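Local coordinates for SusD superfamily protein (Parabacteroides distasonis, PDB 3OTN) that probably binds carbohydrate or another nutrient at the cell surface, as an outer-membrane protein of the SusD family, at residues 77-82 against 461-466; 125-130 against 162-167; 134-139 against 157-162; 151-156 against 475-480. All coordinates share one frame; numbering follows the deposited sequence. Where two conformers were deposited one is given.

Interaction 1. Residues 77-82 against 461-466; sequences LYIEDW and LLFPIP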
# COMPACT_ATOMS: atom_id res chain seq x y z
N LEU A 77 -4.90 3.06 -17.67
CA LEU A 77 -5.76 3.24 -16.52
C LEU A 77 -5.00 3.51 -15.22
O LEU A 77 -3.78 3.32 -15.12
CB LEU A 77 -6.66 2.00 -16.37
CG LEU A 77 -7.63 1.69 -17.51
CD1 LEU A 77 -8.39 0.42 -17.22
CD2 LEU A 77 -8.58 2.87 -17.75
N TYR A 78 -5.76 3.97 -14.22
CA TYR A 78 -5.32 4.19 -12.83
C TYR A 78 -4.48 5.41 -12.59
O TYR A 78 -4.64 6.07 -11.57
CB TYR A 78 -4.64 2.94 -12.24
CG TYR A 78 -5.30 1.66 -12.67
CD1 TYR A 78 -6.64 1.46 -12.43
CD2 TYR A 78 -4.61 0.69 -13.42
CE1 TYR A 78 -7.30 0.33 -12.87
CE2 TYR A 78 -5.27 -0.49 -13.87
CZ TYR A 78 -6.63 -0.65 -13.57
OH TYR A 78 -7.36 -1.76 -13.99
N ILE A 79 -3.52 5.69 -13.48
CA ILE A 79 -2.59 6.77 -13.27
C ILE A 79 -3.31 8.15 -13.12
O ILE A 79 -2.88 8.97 -12.32
CB ILE A 79 -1.45 6.82 -14.35
CG1 ILE A 79 -2.02 7.03 -15.76
CG2 ILE A 79 -0.54 5.55 -14.26
CD1 ILE A 79 -0.98 7.08 -16.84
N GLU A 80 -4.40 8.38 -13.85
CA GLU A 80 -5.16 9.63 -13.71
C GLU A 80 -5.74 9.78 -12.32
O GLU A 80 -5.70 10.87 -11.74
CB GLU A 80 -6.32 9.70 -14.72
CG GLU A 80 -5.90 10.18 -16.05
CD GLU A 80 -6.99 10.08 -17.09
OE1 GLU A 80 -7.40 8.94 -17.44
OE2 GLU A 80 -7.38 11.15 -17.58
N ASP A 81 -6.30 8.69 -11.80
CA ASP A 81 -6.96 8.70 -10.48
C ASP A 81 -5.94 8.98 -9.38
O ASP A 81 -6.20 9.75 -8.47
CB ASP A 81 -7.66 7.34 -10.24
CG ASP A 81 -8.59 6.96 -11.38
OD1 ASP A 81 -9.75 7.38 -11.34
OD2 ASP A 81 -8.13 6.32 -12.36
N TRP A 82 -4.79 8.33 -9.50
CA TRP A 82 -3.74 8.49 -8.53
C TRP A 82 -3.21 9.92 -8.53
O TRP A 82 -3.07 10.49 -7.46
CB TRP A 82 -2.58 7.52 -8.74
CG TRP A 82 -2.78 6.17 -8.15
CD1 TRP A 82 -3.19 5.04 -8.79
CD2 TRP A 82 -2.52 5.79 -6.80
NE1 TRP A 82 -3.23 3.98 -7.93
CE2 TRP A 82 -2.82 4.41 -6.69
CE3 TRP A 82 -2.08 6.48 -5.68
CZ2 TRP A 82 -2.67 3.71 -5.49
CZ3 TRP A 82 -1.95 5.77 -4.47
CH2 TRP A 82 -2.22 4.40 -4.41
N LEU A 461 10.70 1.52 -14.38
CA LEU A 461 10.96 2.07 -13.03
C LEU A 461 9.94 3.13 -12.55
O LEU A 461 9.81 3.37 -11.34
CB LEU A 461 12.36 2.67 -12.95
CG LEU A 461 13.55 1.70 -13.07
CD1 LEU A 461 14.86 2.48 -13.24
CD2 LEU A 461 13.61 0.75 -11.89
N LEU A 462 9.26 3.79 -13.50
CA LEU A 462 8.23 4.78 -13.18
C LEU A 462 7.01 4.58 -14.06
O LEU A 462 7.10 3.95 -15.11
CB LEU A 462 8.78 6.20 -13.38
CG LEU A 462 9.90 6.64 -12.44
CD1 LEU A 462 10.50 7.97 -12.89
CD2 LEU A 462 9.42 6.71 -10.99
N PHE A 463 5.88 5.10 -13.62
CA PHE A 463 4.67 5.16 -14.41
C PHE A 463 4.61 6.50 -15.11
O PHE A 463 5.22 7.47 -14.65
CB PHE A 463 3.41 4.91 -13.57
CG PHE A 463 3.23 3.47 -13.18
CD1 PHE A 463 2.92 2.51 -14.15
CD2 PHE A 463 3.39 3.06 -11.88
CE1 PHE A 463 2.79 1.19 -13.82
CE2 PHE A 463 3.24 1.71 -11.55
CZ PHE A 463 2.94 0.81 -12.50
N PRO A 464 3.86 6.58 -16.22
CA PRO A 464 3.81 7.82 -16.96
C PRO A 464 2.98 8.89 -16.27
O PRO A 464 2.02 8.57 -15.52
CB PRO A 464 3.10 7.43 -18.28
CG PRO A 464 2.78 6.02 -18.20
CD PRO A 464 3.02 5.53 -16.83
N ILE A 465 3.29 10.13 -16.57
CA ILE A 465 2.44 11.24 -16.19
C ILE A 465 1.24 11.10 -17.13
O ILE A 465 1.43 10.89 -18.30
CB ILE A 465 3.12 12.60 -16.40
CG1 ILE A 465 4.50 12.65 -15.72
CG2 ILE A 465 2.22 13.72 -15.91
CD1 ILE A 465 4.55 12.20 -14.25
N PRO A 466 -0.00 11.18 -16.61
CA PRO A 466 -1.20 11.03 -17.46
C PRO A 466 -1.31 12.04 -18.57
O PRO A 466 -1.05 13.23 -18.36
CB PRO A 466 -2.36 11.28 -16.48
CG PRO A 466 -1.85 10.98 -15.19
CD PRO A 466 -0.37 11.30 -15.19
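Ile79, in the first turn of helix 79-100, packs against three residues of the loop 461-466, and the contact is almost wholly apolar, with no hydrogen bond between the two segments. The branches of the isoleucine spread over three residues. CG2 meets the CB of Phe463 at 4.1 Å, obliquely to the ring. CD1, at the end of an extended chain, reaches the pyrrolidine of Pro464, its distance to Pro464 CG being 4.1 Å. CG1 takes the position between backbone N and carbonyl carbon (chi1 61°), which turns it onto Pro466, whose CG lies 4.0 Å away.

Contacts with backbone atoms tighten the fit. The methyl CD1 of Ile79 stands 3.6 Å from the carbonyl O of Pro464, while Pro466 CG sits 3.7 Å from Ile79 O. In the conformer given, the aliphatic part of Glu80 runs past the same proline, CG of Glu80 to CB of Pro466 at 3.7 Å, and its carboxylate goes on to the hydroxyl of Ser468.

Phe133 and Ile132 of helix 108-133 also touch Ile79 and Phe463 respectively. Two helix starts meet here: Tyr78 is the N-cap residue of helix 79-100 and Pro466 that of helix 467-472. The arrangement joins the N-terminal helical part of the SusD fold to the C-terminal end of its chain.

Interaction 2. Residues 125-130 against 162-167; sequences YYFYLV and EIIIPD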
# COMPACT_ATOMS: atom_id res chain seq x y z
N TYR A 125 0.61 11.67 0.83
CA TYR A 125 0.19 11.84 -0.56
C TYR A 125 1.42 12.01 -1.48
O TYR A 125 1.49 11.37 -2.54
CB TYR A 125 -0.73 13.05 -0.73
CG TYR A 125 -2.11 12.87 -0.11
CD1 TYR A 125 -2.91 11.77 -0.45
CD2 TYR A 125 -2.65 13.82 0.72
CE1 TYR A 125 -4.16 11.61 0.08
CE2 TYR A 125 -3.91 13.66 1.26
CZ TYR A 125 -4.65 12.55 0.94
OH TYR A 125 -5.90 12.40 1.47
N TYR A 126 2.37 12.85 -1.05
CA TYR A 126 3.58 13.09 -1.82
C TYR A 126 4.47 11.87 -1.91
O TYR A 126 5.08 11.64 -2.96
CB TYR A 126 4.39 14.27 -1.26
CG TYR A 126 3.98 15.58 -1.86
CD1 TYR A 126 4.22 15.85 -3.22
CD2 TYR A 126 3.36 16.55 -1.09
CE1 TYR A 126 3.86 17.07 -3.77
CE2 TYR A 126 3.01 17.78 -1.63
CZ TYR A 126 3.22 18.03 -2.97
OH TYR A 126 2.83 19.26 -3.50
N PHE A 127 4.54 11.07 -0.85
CA PHE A 127 5.35 9.85 -0.86
C PHE A 127 4.82 8.86 -1.87
O PHE A 127 5.61 8.19 -2.51
CB PHE A 127 5.41 9.24 0.57
CG PHE A 127 6.36 8.09 0.73
CD1 PHE A 127 7.67 8.15 0.27
CD2 PHE A 127 5.96 6.96 1.43
CE1 PHE A 127 8.55 7.09 0.48
CE2 PHE A 127 6.83 5.90 1.66
CZ PHE A 127 8.11 5.95 1.16
N TYR A 128 3.49 8.74 -2.02
CA TYR A 128 2.92 7.90 -3.08
C TYR A 128 3.24 8.52 -4.46
O TYR A 128 3.77 7.84 -5.33
CB TYR A 128 1.42 7.69 -2.92
CG TYR A 128 1.11 6.60 -1.96
CD1 TYR A 128 1.27 6.79 -0.58
CD2 TYR A 128 0.79 5.31 -2.41
CE1 TYR A 128 1.03 5.75 0.33
CE2 TYR A 128 0.54 4.28 -1.52
CZ TYR A 128 0.65 4.49 -0.16
OH TYR A 128 0.38 3.45 0.70
N LEU A 129 3.00 9.83 -4.60
CA LEU A 129 3.28 10.51 -5.88
C LEU A 129 4.73 10.33 -6.37
O LEU A 129 4.96 9.97 -7.55
CB LEU A 129 2.95 11.98 -5.82
CG LEU A 129 1.48 12.34 -5.84
CD1 LEU A 129 1.40 13.85 -5.50
CD2 LEU A 129 0.87 12.07 -7.23
N VAL A 130 5.70 10.53 -5.49
CA VAL A 130 7.10 10.46 -5.93
C VAL A 130 7.52 9.05 -6.28
O VAL A 130 8.32 8.87 -7.21
CB VAL A 130 8.16 11.09 -4.93
CG1 VAL A 130 7.97 12.62 -4.82
CG2 VAL A 130 8.14 10.41 -3.58
N GLU A 162 12.21 18.89 1.12
CA GLU A 162 11.45 20.11 1.42
C GLU A 162 10.05 19.87 1.92
O GLU A 162 9.51 20.71 2.66
CB GLU A 162 11.42 21.05 0.19
CG GLU A 162 12.80 21.57 -0.21
CD GLU A 162 12.84 22.38 -1.51
OE1 GLU A 162 11.89 23.16 -1.76
OE2 GLU A 162 13.85 22.25 -2.25
N ILE A 163 9.43 18.76 1.54
CA ILE A 163 8.06 18.50 1.95
C ILE A 163 7.94 17.29 2.86
O ILE A 163 7.60 17.42 4.02
CB ILE A 163 7.09 18.33 0.75
CG1 ILE A 163 7.20 19.53 -0.19
CG2 ILE A 163 5.61 18.19 1.29
CD1 ILE A 163 6.20 19.49 -1.37
N ILE A 164 8.23 16.12 2.32
CA ILE A 164 7.93 14.88 3.01
C ILE A 164 8.64 14.80 4.37
O ILE A 164 8.00 14.60 5.39
CB ILE A 164 8.27 13.66 2.15
CG1 ILE A 164 7.45 13.65 0.85
CG2 ILE A 164 8.06 12.36 2.91
CD1 ILE A 164 7.87 12.53 -0.14
N ILE A 165 9.97 14.95 4.38
CA ILE A 165 10.74 14.77 5.61
C ILE A 165 10.44 15.87 6.64
O ILE A 165 10.13 15.54 7.79
CB ILE A 165 12.23 14.54 5.34
CG1 ILE A 165 12.40 13.19 4.64
CG2 ILE A 165 13.05 14.64 6.62
CD1 ILE A 165 13.81 13.00 3.95
N PRO A 166 10.48 17.15 6.23
CA PRO A 166 10.16 18.17 7.24
C PRO A 166 8.75 18.05 7.82
O PRO A 166 8.58 18.28 9.01
CB PRO A 166 10.33 19.50 6.49
CG PRO A 166 11.25 19.20 5.36
CD PRO A 166 10.98 17.76 4.97
N ASP A 167 7.76 17.68 7.01
CA ASP A 167 6.38 17.48 7.52
C ASP A 167 6.39 16.41 8.62
O ASP A 167 5.81 16.59 9.69
CB ASP A 167 5.42 17.04 6.38
CG ASP A 167 4.89 18.22 5.53
OD1 ASP A 167 5.20 19.41 5.80
OD2 ASP A 167 4.14 17.95 4.56
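Two helices of the N-terminal helical region of the SusD fold, which belongs to the TPR clan, pack here through a wholly apolar interface. Helices 108-133 and 156-172 run roughly antiparallel, their local axes 9.8 Å apart at closest approach and inclined at 139°. Neighbouring isoleucines of the second helix split the work.

Ile163 serves the tyrosine. Its CD1 lies over one face of the Tyr126 ring, 3.9 Å from the centroid and 22° off the ring normal, a CH-pi contact displaced toward the CE2 and CZ rim. The other branch, CG2 of Ile163, comes to 3.7 Å from Tyr126 CD2, so both branches of Ile163 touch the CD2-CE2 side of the ring. The hydroxyl of Tyr126 is engaged by the carbonyl of Ile139, which fixes the far end of the ring.

Ile164 enters between successive turns of helix 108-133. Its CG1, beside the backbone N and anti to the carbonyl carbon (chi1 -61°), touches Tyr126 CB at 3.8 Å and carries CD1 in to the main chain, 3.7 Å from Phe127 N. The same methyl reaches Val130 CG2 at 4.0 Å, one turn further on.

The second helix is irregular at this point, with a wider pi-type turn at 162-164 and a kink at Pro166. Helix 79-100 packs on Tyr126 through Ile90, while helix 187-202 supplies Leu193 and Thr200 to Phe127 and Val197 to Ile164, making the pair part of a larger helical bundle.

Interaction 3. Residues 134-139 against 157-162; sequences GDVPKI and KEIYDE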
# COMPACT_ATOMS: atom_id res chain seq x y z
N GLY A 134 7.79 9.72 -9.91
CA GLY A 134 9.11 10.33 -9.90
C GLY A 134 8.98 11.81 -9.60
O GLY A 134 8.33 12.19 -8.64
N ASP A 135 9.63 12.66 -10.41
CA ASP A 135 9.55 14.10 -10.23
C ASP A 135 8.07 14.54 -10.34
O ASP A 135 7.39 14.09 -11.23
CB ASP A 135 10.35 14.82 -11.33
CG ASP A 135 11.86 14.64 -11.20
OD1 ASP A 135 12.36 13.94 -10.31
OD2 ASP A 135 12.58 15.21 -12.05
N VAL A 136 7.62 15.38 -9.44
CA VAL A 136 6.24 15.90 -9.44
C VAL A 136 6.24 17.34 -8.97
O VAL A 136 7.23 17.78 -8.34
CB VAL A 136 5.31 15.06 -8.57
CG1 VAL A 136 5.20 13.65 -9.13
CG2 VAL A 136 5.79 15.04 -7.10
N PRO A 137 5.18 18.10 -9.31
CA PRO A 137 5.09 19.49 -8.83
C PRO A 137 5.17 19.63 -7.31
O PRO A 137 4.55 18.87 -6.59
CB PRO A 137 3.73 19.95 -9.35
CG PRO A 137 3.54 19.16 -10.60
CD PRO A 137 4.12 17.83 -10.31
N LYS A 138 5.95 20.60 -6.88
CA LYS A 138 6.23 20.90 -5.50
C LYS A 138 5.29 22.03 -5.07
O LYS A 138 5.59 23.19 -5.29
CB LYS A 138 7.69 21.33 -5.39
CG LYS A 138 8.18 21.64 -3.98
CD LYS A 138 9.71 21.79 -3.96
CE LYS A 138 10.18 23.01 -4.63
NZ LYS A 138 11.67 23.17 -4.47
N ILE A 139 4.17 21.66 -4.43
CA ILE A 139 3.08 22.56 -4.08
C ILE A 139 2.75 22.46 -2.60
O ILE A 139 2.27 21.41 -2.14
CB ILE A 139 1.81 22.25 -4.91
CG1 ILE A 139 2.08 22.37 -6.41
CG2 ILE A 139 0.66 23.20 -4.54
CD1 ILE A 139 0.96 21.82 -7.27
N LYS A 157 14.23 14.40 -5.11
CA LYS A 157 14.99 14.76 -3.90
C LYS A 157 14.45 16.01 -3.19
O LYS A 157 14.37 16.03 -1.95
CB LYS A 157 16.49 14.92 -4.20
CG LYS A 157 17.35 14.95 -2.91
CD LYS A 157 18.85 14.90 -3.24
CE LYS A 157 19.73 14.71 -1.97
NZ LYS A 157 19.55 15.82 -1.02
N GLU A 158 14.04 17.01 -3.96
CA GLU A 158 13.43 18.20 -3.38
C GLU A 158 12.08 17.91 -2.69
O GLU A 158 11.80 18.50 -1.64
CB GLU A 158 13.26 19.32 -4.44
CG GLU A 158 14.57 19.93 -5.01
CD GLU A 158 14.30 21.03 -6.07
OE1 GLU A 158 13.16 21.53 -6.13
OE2 GLU A 158 15.22 21.39 -6.84
N ILE A 159 11.26 17.04 -3.26
CA ILE A 159 9.98 16.70 -2.66
C ILE A 159 10.24 16.04 -1.29
O ILE A 159 9.63 16.41 -0.29
CB ILE A 159 9.12 15.74 -3.53
CG1 ILE A 159 8.79 16.33 -4.92
CG2 ILE A 159 7.87 15.31 -2.79
CD1 ILE A 159 8.19 17.75 -4.91
N TYR A 160 11.17 15.09 -1.25
CA TYR A 160 11.56 14.49 0.01
C TYR A 160 12.17 15.51 1.01
O TYR A 160 11.73 15.59 2.16
CB TYR A 160 12.57 13.36 -0.18
CG TYR A 160 12.06 11.98 -0.55
CD1 TYR A 160 11.78 11.03 0.42
CD2 TYR A 160 11.99 11.59 -1.87
CE1 TYR A 160 11.36 9.71 0.07
CE2 TYR A 160 11.56 10.32 -2.23
CZ TYR A 160 11.26 9.38 -1.26
OH TYR A 160 10.90 8.13 -1.65
N ASP A 161 13.15 16.28 0.57
CA ASP A 161 13.89 17.16 1.49
C ASP A 161 13.10 18.38 1.97
O ASP A 161 13.34 18.88 3.06
CB ASP A 161 15.18 17.68 0.85
CG ASP A 161 16.22 16.60 0.58
OD1 ASP A 161 16.10 15.49 1.10
OD2 ASP A 161 17.16 16.91 -0.15
N GLU A 162 12.21 18.89 1.12
CA GLU A 162 11.45 20.11 1.42
C GLU A 162 10.05 19.87 1.92
O GLU A 162 9.51 20.71 2.66
CB GLU A 162 11.42 21.05 0.19
CG GLU A 162 12.80 21.57 -0.21
CD GLU A 162 12.84 22.38 -1.51
OE1 GLU A 162 11.89 23.16 -1.76
OE2 GLU A 162 13.85 22.25 -2.25
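The loop 134-139 runs across helix 156-172 without regular structure, nearest where the CA atoms of Lys138 and Ile159 are 6.3 Å apart. It is the beginning of the connection between two successive helices of the N-terminal helical region, and it folds back onto the second of them through a salt-bridge network above an apolar contact.

Ile159 provides the apolar part. It and Val136 cross at about a right angle, Ile159 CG1 lying 3.9 Å from Val136 CG2. The CD1 of Ile159 touches both the carbonyl O of Val136 and the CB of Lys138, each 3.6 Å away, in directions roughly at right angles. Tyr126 and Val130 of helix 108-133 also pack on the isoleucine.

Lys138 leaves the backbone with CG anti to N, passes along Ile159 and then bends at chi3 (70°), which brings the ammonium group between two glutamates one turn apart on the helix. One oxygen of each carboxylate accepts a bond from NZ, and two negative charges would be partly offset by one positive charge. The loop is also tied by Pro137 O to the hydroxyl of Tyr87, on helix 79-100.

The two carboxylates receive the lysine differently. NZ of Lys138 approaches Glu158 OE1 at 2.8 Å from above the carboxylate plane, 41° out of it. The same NZ meets Glu162 OE1 at 2.7 Å on the syn side, 33° out of plane.

Interaction 4. Residues 151-156 against 475-480; sequences VSRAPV and NLTQNQ. With EDO (1,2-ethanediol), chain Q.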
# COMPACT_ATOMS: atom_id res chain seq x y z
N VAL A 151 2.41 24.73 -13.40
CA VAL A 151 3.59 24.32 -12.62
C VAL A 151 4.47 23.33 -13.40
O VAL A 151 4.02 22.76 -14.39
CB VAL A 151 3.15 23.67 -11.29
CG1 VAL A 151 2.42 24.71 -10.42
CG2 VAL A 151 2.20 22.46 -11.54
N SER A 152 5.69 23.12 -12.93
CA SER A 152 6.62 22.16 -13.47
C SER A 152 6.88 21.09 -12.44
O SER A 152 6.66 21.29 -11.25
CB SER A 152 7.93 22.86 -13.82
OG SER A 152 7.65 23.88 -14.76
N ARG A 153 7.37 19.95 -12.90
CA ARG A 153 7.72 18.85 -12.02
C ARG A 153 9.05 19.20 -11.35
O ARG A 153 9.97 19.63 -12.01
CB ARG A 153 7.86 17.54 -12.81
CG ARG A 153 6.61 17.17 -13.61
CD ARG A 153 6.92 16.07 -14.61
NE ARG A 153 7.31 14.86 -13.93
CZ ARG A 153 8.04 13.86 -14.44
NH1 ARG A 153 8.54 13.88 -15.66
NH2 ARG A 153 8.29 12.82 -13.66
N ALA A 154 9.15 18.97 -10.04
CA ALA A 154 10.37 19.28 -9.29
C ALA A 154 11.11 17.96 -9.03
O ALA A 154 10.48 16.87 -9.02
CB ALA A 154 10.00 19.98 -7.97
N PRO A 155 12.43 18.03 -8.78
CA PRO A 155 13.14 16.76 -8.53
C PRO A 155 12.59 15.97 -7.35
O PRO A 155 12.20 16.57 -6.35
CB PRO A 155 14.57 17.21 -8.24
CG PRO A 155 14.72 18.50 -9.01
CD PRO A 155 13.36 19.17 -8.95
N VAL A 156 12.59 14.64 -7.46
CA VAL A 156 12.21 13.78 -6.35
C VAL A 156 12.92 14.20 -5.06
O VAL A 156 12.27 14.39 -4.02
CB VAL A 156 12.49 12.26 -6.66
CG1 VAL A 156 12.37 11.40 -5.38
CG2 VAL A 156 11.54 11.72 -7.72
N ASN A 475 3.70 22.37 -19.35
CA ASN A 475 4.93 22.50 -18.53
C ASN A 475 5.32 21.23 -17.77
O ASN A 475 6.39 21.19 -17.19
CB ASN A 475 4.89 23.71 -17.57
CG ASN A 475 5.15 25.04 -18.28
OD1 ASN A 475 5.75 25.07 -19.34
ND2 ASN A 475 4.68 26.13 -17.70
N LEU A 476 4.45 20.22 -17.73
CA LEU A 476 4.82 18.90 -17.20
C LEU A 476 5.59 18.10 -18.23
O LEU A 476 5.08 17.76 -19.30
CB LEU A 476 3.59 18.10 -16.75
CG LEU A 476 2.63 18.71 -15.73
CD1 LEU A 476 1.42 17.79 -15.54
CD2 LEU A 476 3.35 18.98 -14.36
N THR A 477 6.83 17.77 -17.92
CA THR A 477 7.59 16.79 -18.73
C THR A 477 7.02 15.37 -18.52
O THR A 477 6.12 15.15 -17.68
CB THR A 477 9.08 16.80 -18.36
OG1 THR A 477 9.23 16.45 -16.97
CG2 THR A 477 9.69 18.20 -18.61
N GLN A 478 7.54 14.41 -19.29
CA GLN A 478 7.17 13.02 -19.21
C GLN A 478 8.35 12.16 -18.76
O GLN A 478 9.51 12.49 -18.96
CB GLN A 478 6.58 12.55 -20.54
CG GLN A 478 6.10 11.12 -20.63
CD GLN A 478 4.98 10.79 -19.65
OE1 GLN A 478 5.24 10.38 -18.53
NE2 GLN A 478 3.73 10.95 -20.09
N ASN A 479 8.02 11.06 -18.10
CA ASN A 479 9.01 10.07 -17.75
C ASN A 479 9.54 9.39 -19.00
O ASN A 479 8.82 9.18 -19.99
CB ASN A 479 8.46 9.09 -16.69
CG ASN A 479 8.32 9.76 -15.33
OD1 ASN A 479 9.15 10.61 -14.97
ND2 ASN A 479 7.28 9.40 -14.58
N GLN A 480 10.85 9.15 -18.98
CA GLN A 480 11.52 8.51 -20.12
C GLN A 480 10.82 7.19 -20.55
O GLN A 480 10.35 6.41 -19.70
CB GLN A 480 12.99 8.25 -19.79
CG GLN A 480 13.25 7.25 -18.70
CD GLN A 480 14.72 7.10 -18.41
OE1 GLN A 480 15.55 7.31 -19.29
NE2 GLN A 480 15.06 6.74 -17.19
C1 EDO Q . 13.71 9.92 -14.88
O1 EDO Q . 14.24 8.68 -14.41
C2 EDO Q . 12.58 9.58 -15.84
O2 EDO Q . 12.76 10.22 -17.08
O HOH W 1 8.80 23.22 -17.28
O HOH W 2 7.76 19.60 -15.82
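Arg153 and the C-terminal residues 475-480 form a polar loop-to-loop contact, made by the connection leading into helix 156-172 and the tail that follows helix 467-472. Leu476 gives the arginine an apolar footing: its CD2 meets CG of Arg153 at 3.8 Å. Beyond this the chain bends at chi3 (64°), which lays the guanidinium along the tail.

The guanidinium is held at its edge by two side chains. NH2 donates to Asn479 OD1 at 2.7 Å, a shorter and straighter bond than those of NH1, with the amide plane turned 74° from that of the guanidinium and the donor tilted 34° from the carbonyl plane. NH1 donates to Thr477 OG1 at 3.0 Å and adds a weak bond to Asn479 OD1. NE is taken by the carbonyl of Asp135, so all three nitrogens are engaged and the group cannot readily rotate. Asn479 is itself anchored by ND2, which binds the carbonyls of Phe133 and Phe463.

Two waters extend the contact. One accepts from Arg153 N at 3.0 Å and from Thr477 N at 2.9 Å; its contact with Asn475 O is unusually short and doubtful. The other joins Ser152 OG to Asn475 O. Asn475 CB also touches Val151 O at 3.4 Å. O2 of an ethanediol, probably from the crystallisation liquor, accepts from Gln480 N at 2.9 Å.

Arg153 and the two bridging waters fasten the C-terminal tail to the N-terminal helical region, a loop-to-tail closure of this SusD-family chain.

How the interactions relate
Interactions 1 and 4 bring the C-terminal segment back to the N-terminal region, within which interactions 2 and 3 lie. Interactions 2 and 3 are closest, their centres about 7 Å apart; both use helix 156-172 and share Glu162, and Tyr126 OH to Ile139 O, 2.6 Å, ties helix 108-133 to loop 134-139. Interaction 3 joins interaction 4, about 10 Å between centres, by the backbone bond from Ala154 N to Val136 O, 2.8 Å. Interactions 1 and 4, about 13 Å apart, are stitched along the tail by Ile465 N to Gln478 OE1 at 2.8 Å. Trp82 CZ3 packs on Tyr128 CD2 at 3.5 Å, linking interactions 1 and 2 through successive helices.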